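Long-range contacts in cytosol aminopeptidase (Staphylococcus aureus subsp. aureus, PDB 3KZW), which probably removes amino-terminal residues, leucine among them, from peptides as a metal-dependent cytosolic aminopeptidase: residues 338-349 against 360-370; 403-413 against 475-486. All coordinates share one frame; numbering follows the deposited sequence.

In the fold
Both contacts are largely buried in the catalytic domain, yet in different surroundings. Contact 2 lies nearer the middle of the chain and joins strands 406-411 and 478-482 of the mixed sheet by a ladder of backbone bonds, with helices over both faces. Contact 1 joins the end of strand 328-338 and the loop after it to the loop that leads into helix 368-380, far from the chain centre, where other subunits bury part of it. Its chemistry is more mixed: two backbone bonds, one hydrogen bond from an asparagine side-chain amide and a methionine. The contacts do not touch, their nearest atoms being about 7 Å apart, but helix 461-470 packs against Arg369 of one and Phe409 and His480 of the other.

Contact 1: 338-349 against 360-370; sequences NMINEASMKPDD and EVMNTDAEGRL. With PO4 (phosphate ion), chain T.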
loop_
_atom_site.group_PDB
_atom_site.type_symbol
_atom_site.label_atom_id
_atom_site.label_comp_id
_atom_site.label_asym_id
_atom_site.label_seq_id
_atom_site.Cartn_x
_atom_site.Cartn_y
_atom_site.Cartn_z
ATOM N N ASN A 338 -9.319 -23.697 6.243
ATOM C CA ASN A 338 -9.933 -22.449 5.777
ATOM C C ASN A 338 -9.556 -22.124 4.333
ATOM O O ASN A 338 -8.501 -21.546 4.079
ATOM C CB ASN A 338 -9.552 -21.290 6.711
ATOM C CG ASN A 338 -10.443 -20.064 6.537
ATOM O OD1 ASN A 338 -11.462 -20.105 5.849
ATOM N ND2 ASN A 338 -10.058 -18.968 7.173
ATOM N N MET A 339 -10.433 -22.489 3.398
ATOM C CA MET A 339 -10.141 -22.412 1.960
ATOM C C MET A 339 -11.187 -21.615 1.176
ATOM O O MET A 339 -12.273 -21.332 1.682
ATOM C CB MET A 339 -10.029 -23.821 1.372
ATOM C CG MET A 339 -8.896 -24.678 1.927
ATOM S SD MET A 339 -7.331 -24.487 1.052
ATOM C CE MET A 339 -6.598 -23.138 1.958
ATOM N N ILE A 340 -10.846 -21.262 -0.064
ATOM C CA ILE A 340 -11.748 -20.543 -0.965
ATOM C C ILE A 340 -12.305 -21.494 -2.025
ATOM O O ILE A 340 -11.547 -22.217 -2.676
ATOM C CB ILE A 340 -11.027 -19.371 -1.690
ATOM C CG1 ILE A 340 -10.439 -18.379 -0.689
ATOM C CG2 ILE A 340 -11.976 -18.654 -2.653
ATOM C CD1 ILE A 340 -9.453 -17.404 -1.295
ATOM N N ASN A 341 -13.627 -21.488 -2.187
ATOM C CA ASN A 341 -14.278 -22.183 -3.301
ATOM C C ASN A 341 -15.652 -21.590 -3.624
ATOM O O ASN A 341 -16.019 -20.541 -3.091
ATOM C CB ASN A 341 -14.340 -23.706 -3.062
ATOM C CG ASN A 341 -15.520 -24.133 -2.198
ATOM O OD1 ASN A 341 -16.030 -23.369 -1.380
ATOM N ND2 ASN A 341 -15.954 -25.371 -2.382
ATOM N N GLU A 342 -16.401 -22.268 -4.494
ATOM C CA GLU A 342 -17.711 -21.803 -4.962
ATOM C C GLU A 342 -18.748 -21.582 -3.856
ATOM O O GLU A 342 -19.722 -20.854 -4.060
ATOM C CB GLU A 342 -18.278 -22.762 -6.020
ATOM C CG GLU A 342 -18.610 -24.163 -5.508
ATOM C CD GLU A 342 -19.203 -25.065 -6.578
ATOM O OE1 GLU A 342 -19.934 -26.011 -6.214
ATOM O OE2 GLU A 342 -18.946 -24.836 -7.779
ATOM N N ALA A 343 -18.539 -22.201 -2.696
ATOM C CA ALA A 343 -19.532 -22.166 -1.623
ATOM C C ALA A 343 -18.949 -21.927 -0.225
ATOM O O ALA A 343 -19.615 -22.195 0.778
ATOM C CB ALA A 343 -20.381 -23.440 -1.651
ATOM N N SER A 344 -17.722 -21.411 -0.158
ATOM C CA SER A 344 -17.078 -21.125 1.132
ATOM C C SER A 344 -17.678 -19.888 1.804
ATOM O O SER A 344 -18.395 -19.109 1.162
ATOM C CB SER A 344 -15.562 -20.979 0.973
ATOM O OG SER A 344 -15.236 -20.022 -0.011
ATOM N N MET A 345 -17.393 -19.714 3.095
ATOM C CA MET A 345 -17.950 -18.598 3.866
ATOM C C MET A 345 -17.475 -17.233 3.362
ATOM O O MET A 345 -16.357 -17.097 2.860
ATOM C CB MET A 345 -17.685 -18.762 5.371
ATOM C CG MET A 345 -16.222 -18.737 5.796
ATOM S SD MET A 345 -16.044 -18.648 7.594
ATOM C CE MET A 345 -14.263 -18.672 7.770
ATOM N N LYS A 346 -18.349 -16.237 3.488
ATOM C CA LYS A 346 -18.104 -14.890 2.973
ATOM C C LYS A 346 -18.463 -13.872 4.047
ATOM O O LYS A 346 -19.303 -14.155 4.904
ATOM C CB LYS A 346 -18.965 -14.612 1.730
ATOM C CG LYS A 346 -19.224 -15.816 0.834
ATOM C CD LYS A 346 -20.303 -15.546 -0.211
ATOM C CE LYS A 346 -21.711 -15.525 0.369
ATOM N NZ LYS A 346 -22.166 -16.860 0.839
ATOM N N PRO A 347 -17.836 -12.679 4.010
ATOM C CA PRO A 347 -18.305 -11.578 4.851
ATOM C C PRO A 347 -19.779 -11.271 4.586
ATOM O O PRO A 347 -20.194 -11.238 3.430
ATOM C CB PRO A 347 -17.432 -10.410 4.399
ATOM C CG PRO A 347 -16.169 -11.051 3.965
ATOM C CD PRO A 347 -16.571 -12.346 3.326
ATOM N N ASP A 348 -20.547 -11.061 5.657
ATOM C CA ASP A 348 -22.012 -10.850 5.620
ATOM C C ASP A 348 -22.826 -12.119 5.895
ATOM O O ASP A 348 -24.018 -12.035 6.203
ATOM C CB ASP A 348 -22.495 -10.200 4.313
ATOM C CG ASP A 348 -22.039 -8.763 4.164
ATOM O OD1 ASP A 348 -21.725 -8.106 5.180
ATOM O OD2 ASP A 348 -21.999 -8.288 3.013
ATOM N N ASP A 349 -22.187 -13.282 5.773
ATOM C CA ASP A 349 -22.830 -14.558 6.082
ATOM C C ASP A 349 -23.268 -14.632 7.544
ATOM O O ASP A 349 -22.548 -14.189 8.440
ATOM C CB ASP A 349 -21.888 -15.726 5.779
ATOM C CG ASP A 349 -21.916 -16.155 4.317
ATOM O OD1 ASP A 349 -22.718 -15.606 3.531
ATOM O OD2 ASP A 349 -21.132 -17.060 3.955
ATOM N N GLU A 360 -22.866 -13.231 12.773
ATOM C CA GLU A 360 -22.541 -12.598 11.499
ATOM C C GLU A 360 -21.030 -12.617 11.304
ATOM O O GLU A 360 -20.280 -12.150 12.164
ATOM C CB GLU A 360 -23.068 -11.161 11.451
ATOM C CG GLU A 360 -22.819 -10.447 10.120
ATOM C CD GLU A 360 -23.202 -8.970 10.142
ATOM O OE1 GLU A 360 -23.059 -8.317 11.199
ATOM O OE2 GLU A 360 -23.645 -8.457 9.090
ATOM N N VAL A 361 -20.591 -13.169 10.177
ATOM C CA VAL A 361 -19.173 -13.224 9.850
ATOM C C VAL A 361 -18.816 -12.026 8.980
ATOM O O VAL A 361 -19.306 -11.902 7.860
ATOM C CB VAL A 361 -18.797 -14.549 9.138
ATOM C CG1 VAL A 361 -17.339 -14.535 8.695
ATOM C CG2 VAL A 361 -19.060 -15.741 10.051
ATOM N N MET A 362 -17.973 -11.141 9.506
ATOM C CA MET A 362 -17.534 -9.957 8.764
ATOM C C MET A 362 -16.095 -10.070 8.256
ATOM O O MET A 362 -15.662 -9.280 7.414
ATOM C CB MET A 362 -17.706 -8.695 9.612
ATOM C CG MET A 362 -19.160 -8.304 9.858
ATOM S SD MET A 362 -20.149 -8.092 8.354
ATOM C CE MET A 362 -19.536 -6.516 7.748
ATOM N N ASN A 363 -15.367 -11.058 8.775
ATOM C CA ASN A 363 -13.985 -11.316 8.393
ATOM C C ASN A 363 -13.721 -12.817 8.472
ATOM O O ASN A 363 -13.739 -13.402 9.557
ATOM C CB ASN A 363 -13.039 -10.533 9.313
ATOM C CG ASN A 363 -11.566 -10.680 8.936
ATOM O OD1 ASN A 363 -11.200 -11.395 8.004
ATOM N ND2 ASN A 363 -10.710 -9.990 9.679
ATOM N N THR A 364 -13.487 -13.435 7.317
ATOM C CA THR A 364 -13.277 -14.885 7.247
ATOM C C THR A 364 -11.895 -15.310 7.753
ATOM O O THR A 364 -11.650 -16.497 7.977
ATOM C CB THR A 364 -13.509 -15.443 5.820
ATOM O OG1 THR A 364 -12.607 -14.815 4.902
ATOM C CG2 THR A 364 -14.949 -15.205 5.367
ATOM N N ASP A 365 -11.001 -14.341 7.934
ATOM C CA ASP A 365 -9.678 -14.603 8.494
ATOM C C ASP A 365 -9.731 -14.658 10.026
ATOM O O ASP A 365 -8.759 -15.048 10.680
ATOM C CB ASP A 365 -8.667 -13.557 8.009
ATOM C CG ASP A 365 -7.219 -14.002 8.194
ATOM O OD1 ASP A 365 -6.979 -15.188 8.521
ATOM O OD2 ASP A 365 -6.315 -13.157 8.009
ATOM N N ALA A 366 -10.871 -14.269 10.587
ATOM C CA ALA A 366 -11.146 -14.463 12.005
ATOM C C ALA A 366 -11.865 -15.801 12.204
ATOM O O ALA A 366 -12.928 -15.867 12.829
ATOM C CB ALA A 366 -11.971 -13.309 12.547
ATOM N N GLU A 367 -11.267 -16.862 11.663
ATOM C CA GLU A 367 -11.873 -18.195 11.649
ATOM C C GLU A 367 -11.660 -18.956 12.962
ATOM O O GLU A 367 -12.469 -19.812 13.329
ATOM C CB GLU A 367 -11.357 -19.012 10.449
ATOM C CG GLU A 367 -10.010 -19.735 10.638
ATOM C CD GLU A 367 -8.804 -18.802 10.782
ATOM O OE1 GLU A 367 -8.789 -17.704 10.183
ATOM O OE2 GLU A 367 -7.845 -19.186 11.488
ATOM N N GLY A 368 -10.576 -18.628 13.661
ATOM C CA GLY A 368 -10.187 -19.334 14.877
ATOM C C GLY A 368 -11.213 -19.223 15.982
ATOM O O GLY A 368 -11.601 -20.226 16.578
ATOM N N ARG A 369 -11.657 -17.998 16.250
ATOM C CA ARG A 369 -12.655 -17.742 17.288
ATOM C C ARG A 369 -13.989 -18.439 17.002
ATOM O O ARG A 369 -14.737 -18.763 17.925
ATOM C CB ARG A 369 -12.857 -16.233 17.489
ATOM C CG ARG A 369 -13.406 -15.487 16.276
ATOM C CD ARG A 369 -13.158 -13.994 16.379
ATOM N NE ARG A 369 -11.777 -13.640 16.054
ATOM C CZ ARG A 369 -11.305 -12.397 15.997
ATOM N NH1 ARG A 369 -12.098 -11.361 16.242
ATOM N NH2 ARG A 369 -10.034 -12.187 15.692
ATOM N N LEU A 370 -14.271 -18.675 15.722
ATOM C CA LEU A 370 -15.498 -19.351 15.307
ATOM C C LEU A 370 -15.479 -20.835 15.662
ATOM O O LEU A 370 -16.434 -21.340 16.254
ATOM C CB LEU A 370 -15.752 -19.162 13.808
ATOM C CG LEU A 370 -16.053 -17.744 13.306
ATOM C CD1 LEU A 370 -15.991 -17.697 11.790
ATOM C CD2 LEU A 370 -17.403 -17.232 13.805
HETATM P P PO4 T . -14.585 -25.609 -6.538
HETATM O O1 PO4 T . -13.586 -25.977 -5.475
HETATM O O2 PO4 T . -15.437 -26.808 -6.875
HETATM O O3 PO4 T . -15.447 -24.489 -6.024
HETATM O O4 PO4 T . -13.853 -25.132 -7.762
HETATM O O HOH W 1 -25.246 -9.881 7.004
#
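Met345 reaches across to Thr364, and its unbranched chain suits a passage between apolar groups on the way to a backbone carbonyl. CB is directed at 360-370. With chi1 at 64°, CG sits between the backbone N and the carbonyl carbon, and Met345 CG lies 3.8 Å from Thr364 CG2. The chain then runs extended, sliding past the threonine in the opposite direction. SD comes next, 4.3 Å from Leu370 CD1 and a little farther from Val361 CG1. The terminal CE touches Thr364 O at 3.4 Å and also lies against Glu367 CB. Val253 of helix 248-254 covers Met345 from beyond the two segments.

Thr364 serves two environments: its methyl faces the methionine, while OG1 bonds to Gly290 O and Ser293 N. Its carbonyl O accepts from Asn338 ND2 at 3.0 Å, the donor tilted out of the carbonyl plane; the same amide nitrogen also bonds to Asp288 OD1, so the asparagine NH2 links a backbone carbonyl to a carboxylate.

At the other end, beyond Pro347, the backbones pair directly. Asp348 N donates to Val361 O at 2.7 Å, and Val361 N returns a nearly straight bond to Asp349 O at 2.8 Å. Asp348 OD1 lies 3.5 Å from Met362 SD, but its carboxylate is held by Thr302 and Lys304 backbone nitrogens of the second subunit.

Residues 363-370 form the NTDAEGRL signature of this family, whose acidic residues bind metal in relatives. Packing and the amide hydrogen bond at Thr364 hold the signature's start, and backbone pairing at Val361 the residues just before, consistent with positioning those acids.

Contact 2: 403-413 against 475-486; sequences DDKAAAFESNS and QTPHIHFDIAGP. With NA (sodium ion), chain S.
Phe409 and His480 are brought together by different first torsions: the phenylalanine CG is anti to its carbonyl carbon (chi1 -56°), the histidine CG anti to its backbone nitrogen (chi1 166°). The two side chains run side by side, pointing the same way, with Phe409 CD1 3.4 Å from His480 CD2. Their ring planes are 31° apart, an oblique meeting. The Phe409 ring packs against Leu463 and Ala466 of helix 461-470, which suits an apolar side chain, whereas histidine also has a polar task: His480 ND1 and His478 NE2 bond to the two carboxylate oxygens of Asp389, fixing both rings.

Beneath them the backbones are closely paired. Phe409 N to His480 O and His480 N to Phe409 O are both 2.9 Å, and the Ala407-Asp482 and Ser411-His478 pairs are likewise hydrogen-bonded. On the other face, Ala408 CB meets Phe481 CE1 at 3.9 Å; alanine leaves room there for the large ring and for Leu417 of helix 414-426.

Just beyond strand 478-482, Pro486 CG packs on Ala406 CB at the start of the partner strand, and Gly485 O binds a sodium ion at 2.8 Å together with Thr488. This is an antiparallel strand pair within a mixed sheet sandwiched between helices, as in the alpha/beta catalytic domain of cytosol aminopeptidases.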
loop_
_atom_site.group_PDB
_atom_site.type_symbol
_atom_site.label_atom_id
_atom_site.label_comp_id
_atom_site.label_asym_id
_atom_site.label_seq_id
_atom_site.Cartn_x
_atom_site.Cartn_y
_atom_site.Cartn_z
ATOM N N ASP A 403 6.760 -11.206 19.751
ATOM C CA ASP A 403 6.669 -12.548 19.185
ATOM C C ASP A 403 6.980 -13.673 20.175
ATOM O O ASP A 403 6.626 -14.824 19.932
ATOM C CB ASP A 403 7.598 -12.665 17.976
ATOM C CG ASP A 403 7.204 -13.799 17.058
ATOM O OD1 ASP A 403 6.226 -13.631 16.287
ATOM O OD2 ASP A 403 7.863 -14.865 17.112
ATOM N N ASP A 404 7.637 -13.345 21.283
ATOM C CA ASP A 404 8.148 -14.365 22.203
ATOM C C ASP A 404 7.327 -14.562 23.486
ATOM O O ASP A 404 7.705 -15.355 24.351
ATOM C CB ASP A 404 9.617 -14.080 22.541
ATOM C CG ASP A 404 9.842 -12.673 23.084
ATOM O OD1 ASP A 404 8.901 -11.849 23.081
ATOM O OD2 ASP A 404 10.981 -12.389 23.514
ATOM N N LYS A 405 6.214 -13.841 23.605
ATOM C CA LYS A 405 5.364 -13.908 24.794
ATOM C C LYS A 405 3.936 -14.292 24.425
ATOM O O LYS A 405 3.446 -13.922 23.359
ATOM C CB LYS A 405 5.360 -12.566 25.532
ATOM C CG LYS A 405 6.735 -12.015 25.855
ATOM C CD LYS A 405 6.644 -10.625 26.451
ATOM C CE LYS A 405 7.952 -9.870 26.287
ATOM N NZ LYS A 405 8.251 -9.547 24.863
ATOM N N ALA A 406 3.271 -15.030 25.310
ATOM C CA ALA A 406 1.881 -15.433 25.101
ATOM C C ALA A 406 0.911 -14.508 25.831
ATOM O O ALA A 406 1.232 -13.973 26.899
ATOM C CB ALA A 406 1.673 -16.864 25.545
ATOM N N ALA A 407 -0.272 -14.323 25.249
ATOM C CA ALA A 407 -1.315 -13.504 25.862
ATOM C C ALA A 407 -2.347 -14.387 26.544
ATOM O O ALA A 407 -2.903 -15.294 25.921
ATOM C CB ALA A 407 -1.979 -12.615 24.823
ATOM N N ALA A 408 -2.592 -14.121 27.825
ATOM C CA ALA A 408 -3.568 -14.877 28.601
ATOM C C ALA A 408 -4.749 -14.002 29.019
ATOM O O ALA A 408 -4.571 -12.847 29.411
ATOM C CB ALA A 408 -2.909 -15.503 29.814
ATOM N N PHE A 409 -5.951 -14.565 28.919
ATOM C CA PHE A 409 -7.182 -13.870 29.281
ATOM C C PHE A 409 -7.998 -14.731 30.232
ATOM O O PHE A 409 -8.183 -15.924 29.988
ATOM C CB PHE A 409 -8.027 -13.593 28.038
ATOM C CG PHE A 409 -7.319 -12.811 26.966
ATOM C CD1 PHE A 409 -6.492 -13.452 26.045
ATOM C CD2 PHE A 409 -7.513 -11.439 26.853
ATOM C CE1 PHE A 409 -5.851 -12.733 25.044
ATOM C CE2 PHE A 409 -6.883 -10.714 25.854
ATOM C CZ PHE A 409 -6.046 -11.359 24.948
ATOM N N GLU A 410 -8.488 -14.133 31.313
ATOM C CA GLU A 410 -9.328 -14.870 32.254
ATOM C C GLU A 410 -10.781 -14.417 32.205
ATOM O O GLU A 410 -11.082 -13.243 31.976
ATOM C CB GLU A 410 -8.773 -14.822 33.691
ATOM C CG GLU A 410 -8.794 -13.449 34.376
ATOM C CD GLU A 410 -10.131 -13.113 35.033
ATOM O OE1 GLU A 410 -10.943 -14.037 35.274
ATOM O OE2 GLU A 410 -10.370 -11.918 35.312
ATOM N N SER A 411 -11.672 -15.373 32.427
ATOM C CA SER A 411 -13.093 -15.113 32.537
ATOM C C SER A 411 -13.628 -16.024 33.635
ATOM O O SER A 411 -13.740 -17.239 33.442
ATOM C CB SER A 411 -13.780 -15.389 31.202
ATOM O OG SER A 411 -15.184 -15.276 31.318
ATOM N N ASN A 412 -13.929 -15.429 34.790
ATOM C CA ASN A 412 -14.364 -16.162 35.988
ATOM C C ASN A 412 -13.312 -17.136 36.522
ATOM O O ASN A 412 -13.657 -18.139 37.150
ATOM C CB ASN A 412 -15.698 -16.893 35.754
ATOM C CG ASN A 412 -16.817 -15.958 35.337
ATOM O OD1 ASN A 412 -17.331 -16.054 34.222
ATOM N ND2 ASN A 412 -17.198 -15.049 36.226
ATOM N N SER A 413 -12.036 -16.843 36.268
ATOM C CA SER A 413 -10.932 -17.671 36.768
ATOM C C SER A 413 -9.663 -16.860 37.039
ATOM O O SER A 413 -8.576 -17.193 36.553
ATOM C CB SER A 413 -10.636 -18.835 35.816
ATOM O OG SER A 413 -10.361 -18.360 34.515
ATOM N N GLN A 475 -20.672 -19.065 32.657
ATOM C CA GLN A 475 -20.033 -18.642 33.901
ATOM C C GLN A 475 -18.921 -19.593 34.349
ATOM O O GLN A 475 -18.283 -19.367 35.380
ATOM C CB GLN A 475 -21.074 -18.458 35.012
ATOM C CG GLN A 475 -22.080 -17.337 34.751
ATOM C CD GLN A 475 -21.416 -15.980 34.544
ATOM O OE1 GLN A 475 -20.893 -15.382 35.488
ATOM N NE2 GLN A 475 -21.439 -15.489 33.305
ATOM N N THR A 476 -18.693 -20.648 33.566
ATOM C CA THR A 476 -17.624 -21.613 33.829
ATOM C C THR A 476 -16.260 -20.929 33.745
ATOM O O THR A 476 -15.999 -20.209 32.782
ATOM C CB THR A 476 -17.673 -22.782 32.822
ATOM O OG1 THR A 476 -18.992 -23.338 32.803
ATOM C CG2 THR A 476 -16.669 -23.870 33.186
ATOM N N PRO A 477 -15.397 -21.133 34.764
ATOM C CA PRO A 477 -14.031 -20.613 34.739
ATOM C C PRO A 477 -13.324 -20.926 33.421
ATOM O O PRO A 477 -13.210 -22.089 33.037
ATOM C CB PRO A 477 -13.365 -21.348 35.904
ATOM C CG PRO A 477 -14.464 -21.531 36.881
ATOM C CD PRO A 477 -15.707 -21.769 36.060
ATOM N N HIS A 478 -12.871 -19.879 32.739
ATOM C CA HIS A 478 -12.321 -19.999 31.394
ATOM C C HIS A 478 -11.042 -19.175 31.256
ATOM O O HIS A 478 -11.032 -17.977 31.556
ATOM C CB HIS A 478 -13.360 -19.525 30.367
ATOM C CG HIS A 478 -13.028 -19.864 28.945
ATOM N ND1 HIS A 478 -13.999 -20.038 27.982
ATOM C CD2 HIS A 478 -11.842 -20.059 28.318
ATOM C CE1 HIS A 478 -13.426 -20.321 26.826
ATOM N NE2 HIS A 478 -12.118 -20.344 27.003
ATOM N N ILE A 479 -9.967 -19.823 30.812
ATOM C CA ILE A 479 -8.745 -19.112 30.444
ATOM C C ILE A 479 -8.433 -19.304 28.959
ATOM O O ILE A 479 -8.372 -20.430 28.465
ATOM C CB ILE A 479 -7.524 -19.520 31.299
ATOM C CG1 ILE A 479 -7.823 -19.359 32.791
ATOM C CG2 ILE A 479 -6.309 -18.675 30.912
ATOM C CD1 ILE A 479 -6.788 -19.979 33.703
ATOM N N HIS A 480 -8.246 -18.189 28.259
ATOM C CA HIS A 480 -7.928 -18.195 26.836
ATOM C C HIS A 480 -6.455 -17.841 26.619
ATOM O O HIS A 480 -5.976 -16.808 27.096
ATOM C CB HIS A 480 -8.852 -17.223 26.090
ATOM C CG HIS A 480 -8.410 -16.910 24.695
ATOM N ND1 HIS A 480 -8.350 -17.863 23.702
ATOM C CD2 HIS A 480 -8.009 -15.748 24.126
ATOM C CE1 HIS A 480 -7.923 -17.305 22.582
ATOM N NE2 HIS A 480 -7.711 -16.021 22.813
ATOM N N PHE A 481 -5.744 -18.708 25.904
ATOM C CA PHE A 481 -4.327 -18.502 25.614
ATOM C C PHE A 481 -4.088 -18.204 24.134
ATOM O O PHE A 481 -4.211 -19.092 23.282
ATOM C CB PHE A 481 -3.504 -19.724 26.027
ATOM C CG PHE A 481 -3.462 -19.965 27.509
ATOM C CD1 PHE A 481 -2.677 -19.168 28.335
ATOM C CD2 PHE A 481 -4.184 -21.007 28.076
ATOM C CE1 PHE A 481 -2.626 -19.395 29.708
ATOM C CE2 PHE A 481 -4.135 -21.248 29.442
ATOM C CZ PHE A 481 -3.353 -20.439 30.261
ATOM N N ASP A 482 -3.748 -16.951 23.835
ATOM C CA ASP A 482 -3.388 -16.555 22.476
ATOM C C ASP A 482 -1.887 -16.746 22.288
ATOM O O ASP A 482 -1.080 -15.946 22.768
ATOM C CB ASP A 482 -3.799 -15.106 22.196
ATOM C CG ASP A 482 -3.931 -14.802 20.703
ATOM O OD1 ASP A 482 -3.329 -15.515 19.864
ATOM O OD2 ASP A 482 -4.645 -13.835 20.361
ATOM N N ILE A 483 -1.527 -17.823 21.596
ATOM C CA ILE A 483 -0.130 -18.196 21.397
ATOM C C ILE A 483 0.317 -17.986 19.945
ATOM O O ILE A 483 1.181 -18.702 19.442
ATOM C CB ILE A 483 0.152 -19.657 21.860
ATOM C CG1 ILE A 483 -0.757 -20.658 21.133
ATOM C CG2 ILE A 483 -0.008 -19.775 23.369
ATOM C CD1 ILE A 483 -0.278 -22.101 21.193
ATOM N N ALA A 484 -0.265 -16.988 19.286
ATOM C CA ALA A 484 0.073 -16.672 17.898
ATOM C C ALA A 484 1.566 -16.401 17.716
ATOM O O ALA A 484 2.156 -16.765 16.694
ATOM C CB ALA A 484 -0.751 -15.491 17.408
ATOM N N GLY A 485 2.170 -15.769 18.717
ATOM C CA GLY A 485 3.584 -15.436 18.685
ATOM C C GLY A 485 4.507 -16.578 19.074
ATOM O O GLY A 485 5.271 -17.062 18.236
ATOM N N PRO A 486 4.454 -17.010 20.349
ATOM C CA PRO A 486 5.451 -17.941 20.887
ATOM C C PRO A 486 5.297 -19.408 20.469
ATOM O O PRO A 486 6.167 -20.217 20.788
ATOM C CB PRO A 486 5.272 -17.797 22.402
ATOM C CG PRO A 486 3.850 -17.438 22.569
ATOM C CD PRO A 486 3.484 -16.595 21.380
HETATM NA NA NA S . 5.634 -16.732 15.508
HETATM O O HOH W 2 7.927 -16.817 14.887
HETATM O O HOH W 3 -16.659 -17.977 31.449
#